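Magnesium transporter, putative (Shewanella oneidensis MR-1, PDB 3KXR) probably carries magnesium or another metal cation across the membrane, this fragment being its intracellular CBS-domain pair with part of the preceding N domain. Local coordinates at residues Asp61-Val66 against Ile83-Asn88; Leu67-Thr72 against Pro117-Leu122; Ala74-Phe79 against Tyr107-His112; Asn88-Ile93 against Leu101-Arg106. One frame throughout, in Å; residues are numbered along the deposited sequence.

Contact 1. Residues Asp61-Val66 against Ile83-Asn88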
loop_
_atom_site.group_PDB
_atom_site.type_symbol
_atom_site.label_atom_id
_atom_site.label_comp_id
_atom_site.label_asym_id
_atom_site.label_seq_id
_atom_site.Cartn_x
_atom_site.Cartn_y
_atom_site.Cartn_z
ATOM N N ASP A 61 -3.849 -9.837 18.041
ATOM C CA ASP A 61 -3.684 -8.472 17.614
ATOM C C ASP A 61 -2.200 -8.168 17.611
ATOM O O ASP A 61 -1.532 -8.382 18.587
ATOM C CB ASP A 61 -4.431 -7.582 18.598
ATOM C CG ASP A 61 -4.388 -6.140 18.229
ATOM O OD1 ASP A 61 -3.779 -5.794 17.198
ATOM O OD2 ASP A 61 -4.959 -5.348 19.000
ATOM N N HIS A 62 -1.681 -7.691 16.494
ATOM C CA HIS A 62 -0.259 -7.412 16.363
ATOM C C HIS A 62 0.118 -6.125 17.084
ATOM O O HIS A 62 1.290 -5.914 17.368
ATOM C CB HIS A 62 0.165 -7.288 14.899
ATOM C CG HIS A 62 0.115 -8.577 14.118
ATOM N ND1 HIS A 62 0.867 -9.693 14.446
ATOM C CD2 HIS A 62 -0.580 -8.911 12.996
ATOM C CE1 HIS A 62 0.630 -10.655 13.567
ATOM N NE2 HIS A 62 -0.250 -10.209 12.682
ATOM N N GLN A 63 -0.875 -5.274 17.344
ATOM C CA GLN A 63 -0.707 -4.005 18.083
ATOM C C GLN A 63 -0.357 -4.214 19.534
ATOM O O GLN A 63 -1.153 -4.728 20.306
ATOM C CB GLN A 63 -2.002 -3.173 18.041
ATOM C CG GLN A 63 -1.948 -2.113 17.019
ATOM C CD GLN A 63 -3.280 -1.531 16.645
ATOM O OE1 GLN A 63 -3.621 -0.425 17.075
ATOM N NE2 GLN A 63 -4.012 -2.230 15.779
HETATM N N MSE A 64 0.824 -3.791 19.923
HETATM C CA MSE A 64 1.252 -4.016 21.269
HETATM C C MSE A 64 2.461 -3.189 21.619
HETATM O O MSE A 64 3.171 -2.704 20.777
HETATM C CB MSE A 64 1.597 -5.493 21.442
HETATM C CG MSE A 64 2.712 -5.935 20.528
HETATM SE SE MSE A 64 3.162 -7.827 20.720
HETATM C CE MSE A 64 4.141 -8.120 19.002
ATOM N N LEU A 65 2.701 -3.055 22.904
ATOM C CA LEU A 65 3.937 -2.478 23.390
ATOM C C LEU A 65 5.008 -3.604 23.518
ATOM O O LEU A 65 4.896 -4.510 24.327
ATOM C CB LEU A 65 3.649 -1.736 24.708
ATOM C CG LEU A 65 3.344 -0.217 24.644
ATOM C CD1 LEU A 65 2.432 0.218 23.534
ATOM C CD2 LEU A 65 2.855 0.271 26.001
ATOM N N VAL A 66 6.030 -3.553 22.669
ATOM C CA VAL A 66 7.134 -4.504 22.722
ATOM C C VAL A 66 8.494 -3.767 22.569
ATOM O O VAL A 66 8.606 -2.803 21.819
ATOM C CB VAL A 66 6.960 -5.602 21.629
ATOM C CG1 VAL A 66 6.668 -4.949 20.285
ATOM C CG2 VAL A 66 8.174 -6.493 21.563
ATOM N N ILE A 83 1.838 6.528 23.832
ATOM C CA ILE A 83 0.921 5.711 23.042
ATOM C C ILE A 83 -0.312 5.464 23.851
ATOM O O ILE A 83 -0.220 5.165 25.038
ATOM C CB ILE A 83 1.525 4.317 22.741
ATOM C CG1 ILE A 83 2.552 4.409 21.622
ATOM C CG2 ILE A 83 0.490 3.391 22.305
ATOM C CD1 ILE A 83 2.188 5.423 20.510
ATOM N N GLU A 84 -1.459 5.597 23.205
ATOM C CA GLU A 84 -2.720 5.244 23.802
ATOM C C GLU A 84 -3.151 3.952 23.129
ATOM O O GLU A 84 -3.202 3.859 21.924
ATOM C CB GLU A 84 -3.718 6.350 23.567
ATOM C CG GLU A 84 -4.613 6.638 24.759
ATOM C CD GLU A 84 -5.509 7.802 24.491
ATOM O OE1 GLU A 84 -5.423 8.392 23.381
ATOM O OE2 GLU A 84 -6.303 8.140 25.396
ATOM N N LEU A 85 -3.411 2.928 23.918
ATOM C CA LEU A 85 -3.770 1.638 23.385
ATOM C C LEU A 85 -4.804 0.974 24.281
ATOM O O LEU A 85 -4.714 1.040 25.511
ATOM C CB LEU A 85 -2.535 0.793 23.358
ATOM C CG LEU A 85 -2.474 -0.268 22.309
ATOM C CD1 LEU A 85 -2.407 0.445 20.986
ATOM C CD2 LEU A 85 -1.208 -1.094 22.594
ATOM N N ASP A 86 -5.801 0.360 23.661
ATOM C CA ASP A 86 -6.841 -0.334 24.387
ATOM C C ASP A 86 -6.266 -1.473 25.248
ATOM O O ASP A 86 -5.390 -2.225 24.804
ATOM C CB ASP A 86 -7.866 -0.889 23.391
ATOM C CG ASP A 86 -9.133 -1.363 24.052
ATOM O OD1 ASP A 86 -9.621 -0.698 24.985
ATOM O OD2 ASP A 86 -9.659 -2.407 23.632
ATOM N N CYS A 87 -6.755 -1.590 26.474
ATOM C CA CYS A 87 -6.406 -2.700 27.347
ATOM C C CYS A 87 -4.943 -2.915 27.450
ATOM O O CYS A 87 -4.457 -4.010 27.210
ATOM C CB CYS A 87 -6.985 -4.000 26.830
ATOM S SG CYS A 87 -8.645 -4.167 27.259
ATOM N N ASN A 88 -4.234 -1.870 27.824
ATOM C CA ASN A 88 -2.821 -1.942 27.817
ATOM C C ASN A 88 -2.292 -1.468 29.118
ATOM O O ASN A 88 -2.492 -0.326 29.479
ATOM C CB ASN A 88 -2.271 -1.077 26.716
ATOM C CG ASN A 88 -0.758 -1.052 26.707
ATOM O OD1 ASN A 88 -0.169 0.028 26.687
ATOM N ND2 ASN A 88 -0.119 -2.243 26.728
#

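Contact 2. Residues Leu67-Thr72 against Pro117-Leu122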
loop_
_atom_site.group_PDB
_atom_site.type_symbol
_atom_site.label_atom_id
_atom_site.label_comp_id
_atom_site.label_asym_id
_atom_site.label_seq_id
_atom_site.Cartn_x
_atom_site.Cartn_y
_atom_site.Cartn_z
ATOM N N LEU A 67 9.511 -4.208 23.306
ATOM C CA LEU A 67 10.867 -3.672 23.178
ATOM C C LEU A 67 11.872 -4.826 23.234
ATOM O O LEU A 67 11.585 -5.897 23.800
ATOM C CB LEU A 67 11.145 -2.656 24.303
ATOM C CG LEU A 67 10.435 -1.290 24.303
ATOM C CD1 LEU A 67 10.679 -0.535 25.575
ATOM C CD2 LEU A 67 10.902 -0.472 23.106
ATOM N N SER A 68 13.046 -4.629 22.662
ATOM C CA SER A 68 14.065 -5.670 22.686
ATOM C C SER A 68 14.745 -5.690 24.054
ATOM O O SER A 68 14.545 -4.815 24.892
ATOM C CB SER A 68 15.137 -5.443 21.616
ATOM O OG SER A 68 15.980 -4.344 21.991
ATOM N N ASP A 69 15.616 -6.660 24.242
ATOM C CA ASP A 69 16.228 -6.818 25.525
ATOM C C ASP A 69 17.364 -5.843 25.721
ATOM O O ASP A 69 18.077 -5.936 26.720
ATOM C CB ASP A 69 16.703 -8.251 25.716
ATOM C CG ASP A 69 17.743 -8.683 24.700
ATOM O OD1 ASP A 69 18.289 -7.832 23.958
ATOM O OD2 ASP A 69 18.011 -9.907 24.667
ATOM N N LYS A 70 17.536 -4.911 24.782
ATOM C CA LYS A 70 18.487 -3.810 24.976
ATOM C C LYS A 70 17.792 -2.571 25.583
ATOM O O LYS A 70 18.453 -1.620 25.919
ATOM C CB LYS A 70 19.188 -3.438 23.659
ATOM C CG LYS A 70 19.959 -4.590 22.932
ATOM C CD LYS A 70 20.846 -5.470 23.868
ATOM C CE LYS A 70 21.641 -6.625 23.136
ATOM N NZ LYS A 70 21.087 -8.014 23.407
ATOM N N ALA A 71 16.466 -2.573 25.726
ATOM C CA ALA A 71 15.771 -1.380 26.227
ATOM C C ALA A 71 15.909 -1.178 27.754
ATOM O O ALA A 71 16.074 -2.155 28.516
ATOM C CB ALA A 71 14.298 -1.457 25.867
ATOM N N THR A 72 15.791 0.079 28.191
ATOM C CA THR A 72 15.801 0.427 29.602
ATOM C C THR A 72 14.435 0.911 30.064
ATOM O O THR A 72 13.557 1.174 29.257
ATOM C CB THR A 72 16.795 1.577 29.904
ATOM O OG1 THR A 72 16.318 2.811 29.318
ATOM C CG2 THR A 72 18.193 1.238 29.381
ATOM N N PRO A 117 18.059 -1.882 32.893
ATOM C CA PRO A 117 17.592 -2.695 31.783
ATOM C C PRO A 117 16.285 -3.439 32.102
ATOM O O PRO A 117 16.096 -3.984 33.198
ATOM C CB PRO A 117 18.730 -3.667 31.551
ATOM C CG PRO A 117 19.915 -3.048 32.265
ATOM C CD PRO A 117 19.330 -2.371 33.431
ATOM N N LEU A 118 15.385 -3.428 31.137
ATOM C CA LEU A 118 14.121 -4.081 31.308
ATOM C C LEU A 118 14.321 -5.569 31.505
ATOM O O LEU A 118 13.568 -6.211 32.254
ATOM C CB LEU A 118 13.258 -3.830 30.077
ATOM C CG LEU A 118 12.879 -2.373 29.928
ATOM C CD1 LEU A 118 12.161 -2.171 28.609
ATOM C CD2 LEU A 118 12.051 -1.975 31.176
ATOM N N ILE A 119 15.346 -6.132 30.865
ATOM C CA ILE A 119 15.548 -7.557 30.994
ATOM C C ILE A 119 15.786 -7.942 32.466
ATOM O O ILE A 119 15.564 -9.088 32.856
ATOM C CB ILE A 119 16.635 -8.086 30.031
ATOM C CG1 ILE A 119 16.624 -9.621 30.042
ATOM C CG2 ILE A 119 17.992 -7.564 30.400
ATOM C CD1 ILE A 119 17.461 -10.333 28.913
ATOM N N SER A 120 16.202 -6.999 33.304
ATOM C CA SER A 120 16.396 -7.286 34.723
ATOM C C SER A 120 15.135 -7.102 35.579
ATOM O O SER A 120 15.173 -7.344 36.772
ATOM C CB SER A 120 17.520 -6.405 35.315
ATOM O OG SER A 120 17.155 -5.031 35.350
ATOM N N LEU A 121 14.024 -6.692 34.986
ATOM C CA LEU A 121 12.829 -6.405 35.760
ATOM C C LEU A 121 11.616 -7.186 35.263
ATOM O O LEU A 121 10.496 -6.715 35.378
ATOM C CB LEU A 121 12.539 -4.920 35.653
ATOM C CG LEU A 121 13.678 -3.981 36.082
ATOM C CD1 LEU A 121 13.339 -2.600 35.573
ATOM C CD2 LEU A 121 13.905 -4.001 37.603
ATOM N N LEU A 122 11.820 -8.380 34.715
ATOM C CA LEU A 122 10.709 -9.128 34.131
ATOM C C LEU A 122 9.807 -9.577 35.259
ATOM O O LEU A 122 10.287 -10.000 36.304
ATOM C CB LEU A 122 11.199 -10.341 33.341
ATOM C CG LEU A 122 12.159 -10.019 32.206
ATOM C CD1 LEU A 122 12.599 -11.301 31.534
ATOM C CD2 LEU A 122 11.517 -9.051 31.227
HETATM O O HOH W 1 16.884 -4.759 28.784
#

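Contact 3. Residues Ala74-Phe79 against Tyr107-His112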
loop_
_atom_site.group_PDB
_atom_site.type_symbol
_atom_site.label_atom_id
_atom_site.label_comp_id
_atom_site.label_asym_id
_atom_site.label_seq_id
_atom_site.Cartn_x
_atom_site.Cartn_y
_atom_site.Cartn_z
ATOM N N ALA A 74 13.729 3.737 30.896
ATOM C CA ALA A 74 13.470 5.032 30.250
ATOM C C ALA A 74 12.647 4.843 29.003
ATOM O O ALA A 74 11.674 5.567 28.794
ATOM C CB ALA A 74 14.767 5.767 29.920
ATOM N N GLN A 75 12.991 3.863 28.181
ATOM C CA GLN A 75 12.195 3.595 26.973
ATOM C C GLN A 75 10.799 3.116 27.308
ATOM O O GLN A 75 9.848 3.508 26.664
ATOM C CB GLN A 75 12.861 2.543 26.088
ATOM C CG GLN A 75 14.042 3.066 25.277
ATOM C CD GLN A 75 15.232 3.375 26.151
ATOM O OE1 GLN A 75 15.764 2.490 26.832
ATOM N NE2 GLN A 75 15.623 4.651 26.191
ATOM N N ALA A 76 10.672 2.258 28.311
ATOM C CA ALA A 76 9.388 1.695 28.650
ATOM C C ALA A 76 8.493 2.818 29.157
ATOM O O ALA A 76 7.346 2.927 28.749
ATOM C CB ALA A 76 9.514 0.597 29.679
ATOM N N GLN A 77 9.012 3.672 30.023
ATOM C CA GLN A 77 8.200 4.787 30.547
ATOM C C GLN A 77 7.688 5.662 29.421
ATOM O O GLN A 77 6.521 6.075 29.415
ATOM C CB GLN A 77 8.981 5.650 31.564
ATOM C CG GLN A 77 9.082 4.954 32.920
ATOM C CD GLN A 77 9.862 5.724 33.950
ATOM O OE1 GLN A 77 10.248 6.859 33.727
ATOM N NE2 GLN A 77 10.082 5.107 35.098
ATOM N N ARG A 78 8.550 5.934 28.465
ATOM C CA ARG A 78 8.175 6.803 27.377
ATOM C C ARG A 78 7.134 6.120 26.463
ATOM O O ARG A 78 6.251 6.768 25.906
ATOM C CB ARG A 78 9.433 7.204 26.626
ATOM C CG ARG A 78 9.158 7.949 25.381
ATOM C CD ARG A 78 10.397 8.598 24.829
ATOM N NE ARG A 78 10.055 9.415 23.664
ATOM C CZ ARG A 78 10.902 9.703 22.684
ATOM N NH1 ARG A 78 12.141 9.233 22.716
ATOM N NH2 ARG A 78 10.517 10.456 21.670
ATOM N N PHE A 79 7.211 4.801 26.338
ATOM C CA PHE A 79 6.258 4.071 25.503
ATOM C C PHE A 79 4.846 4.165 26.083
ATOM O O PHE A 79 3.858 4.364 25.371
ATOM C CB PHE A 79 6.672 2.588 25.412
ATOM C CG PHE A 79 6.503 1.970 24.037
ATOM C CD1 PHE A 79 5.591 2.467 23.122
ATOM C CD2 PHE A 79 7.239 0.840 23.694
ATOM C CE1 PHE A 79 5.438 1.863 21.880
ATOM C CE2 PHE A 79 7.094 0.218 22.458
ATOM C CZ PHE A 79 6.203 0.718 21.545
ATOM N N TYR A 107 2.826 -0.370 36.272
ATOM C CA TYR A 107 2.911 0.076 37.648
ATOM C C TYR A 107 4.316 -0.130 38.236
ATOM O O TYR A 107 4.825 0.738 38.935
ATOM C CB TYR A 107 1.875 -0.609 38.509
ATOM C CG TYR A 107 1.931 -0.164 39.951
ATOM C CD1 TYR A 107 1.156 0.900 40.393
ATOM C CD2 TYR A 107 2.771 -0.802 40.874
ATOM C CE1 TYR A 107 1.203 1.312 41.702
ATOM C CE2 TYR A 107 2.821 -0.397 42.186
ATOM C CZ TYR A 107 2.029 0.663 42.594
ATOM O OH TYR A 107 2.056 1.097 43.901
ATOM N N ASP A 108 4.931 -1.261 37.936
ATOM C CA ASP A 108 6.273 -1.528 38.430
ATOM C C ASP A 108 7.281 -0.671 37.719
ATOM O O ASP A 108 8.172 -0.152 38.368
ATOM C CB ASP A 108 6.699 -3.000 38.295
ATOM C CG ASP A 108 5.703 -3.967 38.936
ATOM O OD1 ASP A 108 5.097 -3.624 39.989
ATOM O OD2 ASP A 108 5.513 -5.072 38.355
ATOM N N ILE A 109 7.179 -0.491 36.408
ATOM C CA ILE A 109 8.261 0.213 35.751
ATOM C C ILE A 109 8.297 1.701 36.039
ATOM O O ILE A 109 9.328 2.332 35.804
ATOM C CB ILE A 109 8.375 0.004 34.224
ATOM C CG1 ILE A 109 7.315 0.762 33.499
ATOM C CG2 ILE A 109 8.508 -1.478 33.807
ATOM C CD1 ILE A 109 7.883 1.979 32.896
ATOM N N PHE A 110 7.214 2.278 36.552
ATOM C CA PHE A 110 7.292 3.657 37.042
ATOM C C PHE A 110 7.867 3.766 38.429
ATOM O O PHE A 110 7.984 4.856 38.944
ATOM C CB PHE A 110 5.949 4.390 36.905
ATOM C CG PHE A 110 5.719 4.904 35.507
ATOM C CD1 PHE A 110 6.288 6.107 35.093
ATOM C CD2 PHE A 110 5.035 4.145 34.570
ATOM C CE1 PHE A 110 6.113 6.569 33.778
ATOM C CE2 PHE A 110 4.851 4.606 33.247
ATOM C CZ PHE A 110 5.392 5.802 32.857
ATOM N N LYS A 111 8.287 2.650 39.011
ATOM C CA LYS A 111 8.989 2.669 40.298
ATOM C C LYS A 111 10.472 2.398 40.197
ATOM O O LYS A 111 11.143 2.433 41.205
ATOM C CB LYS A 111 8.376 1.648 41.284
ATOM C CG LYS A 111 6.928 1.965 41.646
ATOM C CD LYS A 111 6.390 1.144 42.812
ATOM C CE LYS A 111 5.388 1.979 43.616
ATOM N NZ LYS A 111 4.715 1.176 44.667
ATOM N N HIS A 112 10.995 2.122 39.011
ATOM C CA HIS A 112 12.414 1.830 38.885
ATOM C C HIS A 112 13.171 3.002 38.300
ATOM O O HIS A 112 12.586 4.002 37.907
ATOM C CB HIS A 112 12.617 0.553 38.072
ATOM C CG HIS A 112 12.328 -0.690 38.850
ATOM N ND1 HIS A 112 11.095 -1.306 38.843
ATOM C CD2 HIS A 112 13.104 -1.408 39.695
ATOM C CE1 HIS A 112 11.128 -2.363 39.632
ATOM N NE2 HIS A 112 12.333 -2.441 40.168
#

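Contact 4. Residues Asn88-Ile93 against Leu101-Arg106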
loop_
_atom_site.group_PDB
_atom_site.type_symbol
_atom_site.label_atom_id
_atom_site.label_comp_id
_atom_site.label_asym_id
_atom_site.label_seq_id
_atom_site.Cartn_x
_atom_site.Cartn_y
_atom_site.Cartn_z
ATOM N N ASN A 88 -4.234 -1.870 27.824
ATOM C CA ASN A 88 -2.821 -1.942 27.817
ATOM C C ASN A 88 -2.292 -1.468 29.118
ATOM O O ASN A 88 -2.492 -0.326 29.479
ATOM C CB ASN A 88 -2.271 -1.077 26.716
ATOM C CG ASN A 88 -0.758 -1.052 26.707
ATOM O OD1 ASN A 88 -0.169 0.028 26.687
ATOM N ND2 ASN A 88 -0.119 -2.243 26.728
ATOM N N ASP A 89 -1.631 -2.350 29.846
ATOM C CA ASP A 89 -0.781 -1.877 30.921
ATOM C C ASP A 89 0.451 -2.738 31.148
ATOM O O ASP A 89 1.032 -2.706 32.219
ATOM C CB ASP A 89 -1.594 -1.722 32.201
ATOM C CG ASP A 89 -1.883 -3.033 32.832
ATOM O OD1 ASP A 89 -1.655 -4.083 32.153
ATOM O OD2 ASP A 89 -2.296 -3.010 34.014
ATOM N N ASN A 90 0.852 -3.475 30.114
ATOM C CA ASN A 90 2.044 -4.292 30.144
ATOM C C ASN A 90 2.830 -4.060 28.884
ATOM O O ASN A 90 2.309 -3.604 27.873
ATOM C CB ASN A 90 1.687 -5.775 30.277
ATOM C CG ASN A 90 1.227 -6.125 31.644
ATOM O OD1 ASN A 90 1.525 -5.423 32.598
ATOM N ND2 ASN A 90 0.492 -7.204 31.770
ATOM N N LEU A 91 4.097 -4.419 28.943
ATOM C CA LEU A 91 4.971 -4.271 27.793
ATOM C C LEU A 91 5.843 -5.527 27.688
ATOM O O LEU A 91 6.282 -6.080 28.702
ATOM C CB LEU A 91 5.758 -2.985 27.972
ATOM C CG LEU A 91 6.764 -2.484 26.962
ATOM C CD1 LEU A 91 6.899 -0.966 27.106
ATOM C CD2 LEU A 91 8.059 -3.186 27.267
ATOM N N PHE A 92 6.030 -6.007 26.472
ATOM C CA PHE A 92 6.643 -7.300 26.263
ATOM C C PHE A 92 8.071 -7.160 25.793
ATOM O O PHE A 92 8.363 -6.291 24.979
ATOM C CB PHE A 92 5.802 -8.091 25.261
ATOM C CG PHE A 92 4.376 -8.185 25.670
ATOM C CD1 PHE A 92 4.039 -8.604 26.951
ATOM C CD2 PHE A 92 3.358 -7.793 24.819
ATOM C CE1 PHE A 92 2.707 -8.662 27.353
ATOM C CE2 PHE A 92 2.011 -7.853 25.224
ATOM C CZ PHE A 92 1.699 -8.280 26.492
ATOM N N ILE A 93 8.958 -7.998 26.321
ATOM C CA ILE A 93 10.375 -7.936 25.990
ATOM C C ILE A 93 10.742 -9.128 25.175
ATOM O O ILE A 93 10.412 -10.266 25.547
ATOM C CB ILE A 93 11.267 -7.924 27.248
ATOM C CG1 ILE A 93 10.851 -6.788 28.166
ATOM C CG2 ILE A 93 12.754 -7.786 26.895
ATOM C CD1 ILE A 93 10.892 -5.422 27.542
ATOM N N LEU A 101 10.665 -13.103 25.941
ATOM C CA LEU A 101 11.363 -13.325 27.210
ATOM C C LEU A 101 10.482 -13.089 28.465
ATOM O O LEU A 101 10.680 -13.717 29.473
ATOM C CB LEU A 101 12.551 -12.359 27.283
ATOM C CG LEU A 101 13.607 -12.390 26.176
ATOM C CD1 LEU A 101 14.690 -11.413 26.499
ATOM C CD2 LEU A 101 14.196 -13.824 26.024
ATOM N N GLY A 102 9.566 -12.125 28.425
ATOM C CA GLY A 102 8.778 -11.756 29.606
ATOM C C GLY A 102 8.007 -10.455 29.447
ATOM O O GLY A 102 8.010 -9.841 28.396
ATOM N N THR A 103 7.372 -10.040 30.526
ATOM C CA THR A 103 6.479 -8.907 30.556
ATOM C C THR A 103 6.920 -7.973 31.659
ATOM O O THR A 103 7.245 -8.421 32.754
ATOM C CB THR A 103 5.050 -9.419 30.895
ATOM O OG1 THR A 103 4.623 -10.305 29.858
ATOM C CG2 THR A 103 4.019 -8.288 31.076
ATOM N N VAL A 104 6.938 -6.671 31.390
ATOM C CA VAL A 104 7.090 -5.697 32.481
ATOM C C VAL A 104 5.785 -4.940 32.640
ATOM O O VAL A 104 5.169 -4.611 31.654
ATOM C CB VAL A 104 8.291 -4.726 32.260
ATOM C CG1 VAL A 104 9.571 -5.507 31.897
ATOM C CG2 VAL A 104 7.991 -3.708 31.188
ATOM N N ARG A 105 5.372 -4.656 33.864
ATOM C CA ARG A 105 4.117 -3.926 34.101
ATOM C C ARG A 105 4.278 -2.447 34.268
ATOM O O ARG A 105 5.178 -1.984 34.940
ATOM C CB ARG A 105 3.466 -4.370 35.385
ATOM C CG ARG A 105 3.202 -5.816 35.484
ATOM C CD ARG A 105 2.462 -6.026 36.784
ATOM N NE ARG A 105 2.351 -7.442 37.046
ATOM C CZ ARG A 105 1.477 -8.267 36.461
ATOM N NH1 ARG A 105 0.592 -7.803 35.565
ATOM N NH2 ARG A 105 1.480 -9.575 36.791
ATOM N N ARG A 106 3.328 -1.697 33.747
ATOM C CA ARG A 106 3.374 -0.267 33.908
ATOM C C ARG A 106 3.625 0.151 35.354
ATOM O O ARG A 106 4.497 0.970 35.630
ATOM C CB ARG A 106 2.079 0.381 33.441
ATOM C CG ARG A 106 2.066 1.819 33.818
ATOM C CD ARG A 106 1.265 2.687 32.949
ATOM N NE ARG A 106 -0.044 2.134 32.776
ATOM C CZ ARG A 106 -0.735 2.254 31.653
ATOM N NH1 ARG A 106 -0.261 2.948 30.607
ATOM N NH2 ARG A 106 -1.918 1.689 31.586
#

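Contact 1. Residues Asp61-Val66 against Ile83-Asn88
Leu65 reaches from the run into strand 66-68 to the loop 83-88 that follows helix 73-82, and its two methyls meet different neighbours there. Its CB packs near the backbone O of Asn90. CG begins the approach, 4.1 Å from Asn88 OD1. At the fork, Leu65 CD1 lies 3.9 Å from Ile83 CG2 and 4.0 Å from Leu85 CD2, the leucine sliding past both side chains in the opposite direction. Leu65 CD2 turns to the amide of Asn88, crossing that side chain at about a right angle, with OD1 only 3.1 Å from the methyl, which is tight. With CG anti to the backbone N (chi1 177°), Asn88 presents this amide to the leucine, while its ND2 bonds to Glu149 of the second CBS domain. Leu85 uses its other methyl, CD1, against Gln63 OE1 at 4.2 Å; that oxygen accepts from the backbone N of Leu9 of the second subunit. Just before it, Asp61 OD1 takes the N of Gln63 at 3.0 Å, an Asx turn whose donor stands well above the carboxylate plane. Between the two loops the contact is van der Waals, methyl against methyl and methyl against amide oxygen. Gln63 OE1 and Asn88 ND2 bond elsewhere, linking this methyl cluster to the second subunit and to the other CBS domain.

Contact 2. Residues Leu67-Thr72 against Pro117-Leu122
Ala71 O is gripped by two donors, the backbone N of Leu118 and a water. The Leu118 N bond to Ala71 O is 3.0 Å long and almost straight at 175°. Water 1 gives one hydrogen to Ala71 O at 2.7 Å and the other to Asp69 O, and it accepts from Ile119 N at 2.9 Å, so it fastens the type I turn Ser68-Ala71 to the short 3-10 segment 118-120. Beside this polar seam Leu118 points its side chain inward. Its CG stands alongside the carbonyl carbon of Thr72, and its CD1 lies 3.5 Å from Ala71 CB and 3.8 Å from Leu67 CD1; the same residue also packs on Ile93 and Ala76. Cutting Leu118 back to an alanine would probably open a gap beside Leu67 CD1 and the methyl of Ala71. Farther out, Ile119 has CG1 anti to the backbone N (chi1 -170°), which lays its CD1 3.9 Å from Asp69 CB. The carboxylate of Asp69 turns instead to Lys70 NZ, 2.9 Å from OD1 in a salt bridge. Thr72, the N-cap of helix 73-82, forms a single beta bridge with Pro117. Backbone groups and one water therefore join the turn after strand 66-68 to the segment 117-122, which leads on toward the second CBS domain, while the methyls of Leu67, Ala71 and Leu118 pack on the buried side.

Contact 3. Residues Ala74-Phe79 against Tyr107-His112
The ring of Phe110 takes the side chain of Gln77 over one face: CG sits 3.5 Å above the ring plane, offset toward the rim, in a CH-pi contact, and the amide beyond it lies stacked, only 8° from parallel with the ring. From this position Gln77 NE2 donates to Ile109 O at 3.0 Å, with an N-H...O angle of 169° and the acceptor practically in the amide plane. Gln77 can span the distance because its chain is extended beyond CG (chi2 179°). On the side toward the sheet, Ile109 slides past the glutamine, its CD1 3.9 Å from Ala76 CB. A leucine in place of Gln77 would probably leave Ile109 O without this donor and the Phe110 face without its stacked amide. Within 107-112, Asp108 O accepts from both Lys111 N and His112 ND1, which arrive from opposite faces of its plane and help to shape the turn after helix 106-109. The contact joins the two helices of the first CBS domain, and one glutamine supplies both its polar bond and much of its apolar cover, so the bond to Ile109 O that fixes the amide's rotation also holds it flat on the Phe110 ring.

Contact 4. Residues Asn88-Ile93 against Leu101-Arg106
Leu91 and Val104 form a hydrogen-bonded antiparallel pair at the middle of the hairpin 90-94/100-105, Leu91 N meeting Val104 O at 2.9 Å and Val104 N meeting Leu91 O at 2.8 Å. Ile93 N donates to Gly102 O, and Ile93 O receives Leu101 N, so that Leu101 and Gly102 both face Ile93 in a classic beta bulge. At the other end Arg106 N reaches Asp89 O at 2.9 Å. The apolar contacts lie on one face: Leu91 CD2 rests 4.0 Å from Val104 CG2, the side chains side by side, while Ile93 CG1 touches Val104 CG1. On the opposite face the pairs are more polar. Thr103 OG1 meets the edge of the Phe92 ring in its plane, 3.4 Å from CD1, and is bonded to Tyr100 OH. Asn90 lies alongside Arg105, its OD1 3.4 Å from Arg105 CG; Asn90 ND2 and Arg105 NH1 both bind Glu147 OE1. Asp89 CA sits over one face of the Arg106 guanidinium. The hairpin thus turns branched aliphatics toward the domain's helices and, toward the second CBS domain, a mixed face: Phe92 and Thr103 beside an amide and a guanidinium that share Glu147, whose carboxylate probably tempers the arginine's charge.

All four contacts build the first CBS domain, contact 2 also bringing in 117-122, where the chain passes on to the second CBS domain. Contact 4 is the hub, its centre about 10 Å from those of contacts 1, 2 and 3. Phe92 bonds through both its N and its O to the chain of strand 66-68: N to Leu65 O of contact 1, O to Leu67 N of contact 2, each 2.9 Å. Contacts 1 and 4 share Asn88. Ile109 CG2 of contact 3 packs 3.5 Å from Val104 CG2, laying helix 106-109 on the aliphatic face, where Leu118 CD1 of contact 2 also meets Ile93 CD1. Contacts 1, 2 and 3 touch the second subunit; contact 4 does not.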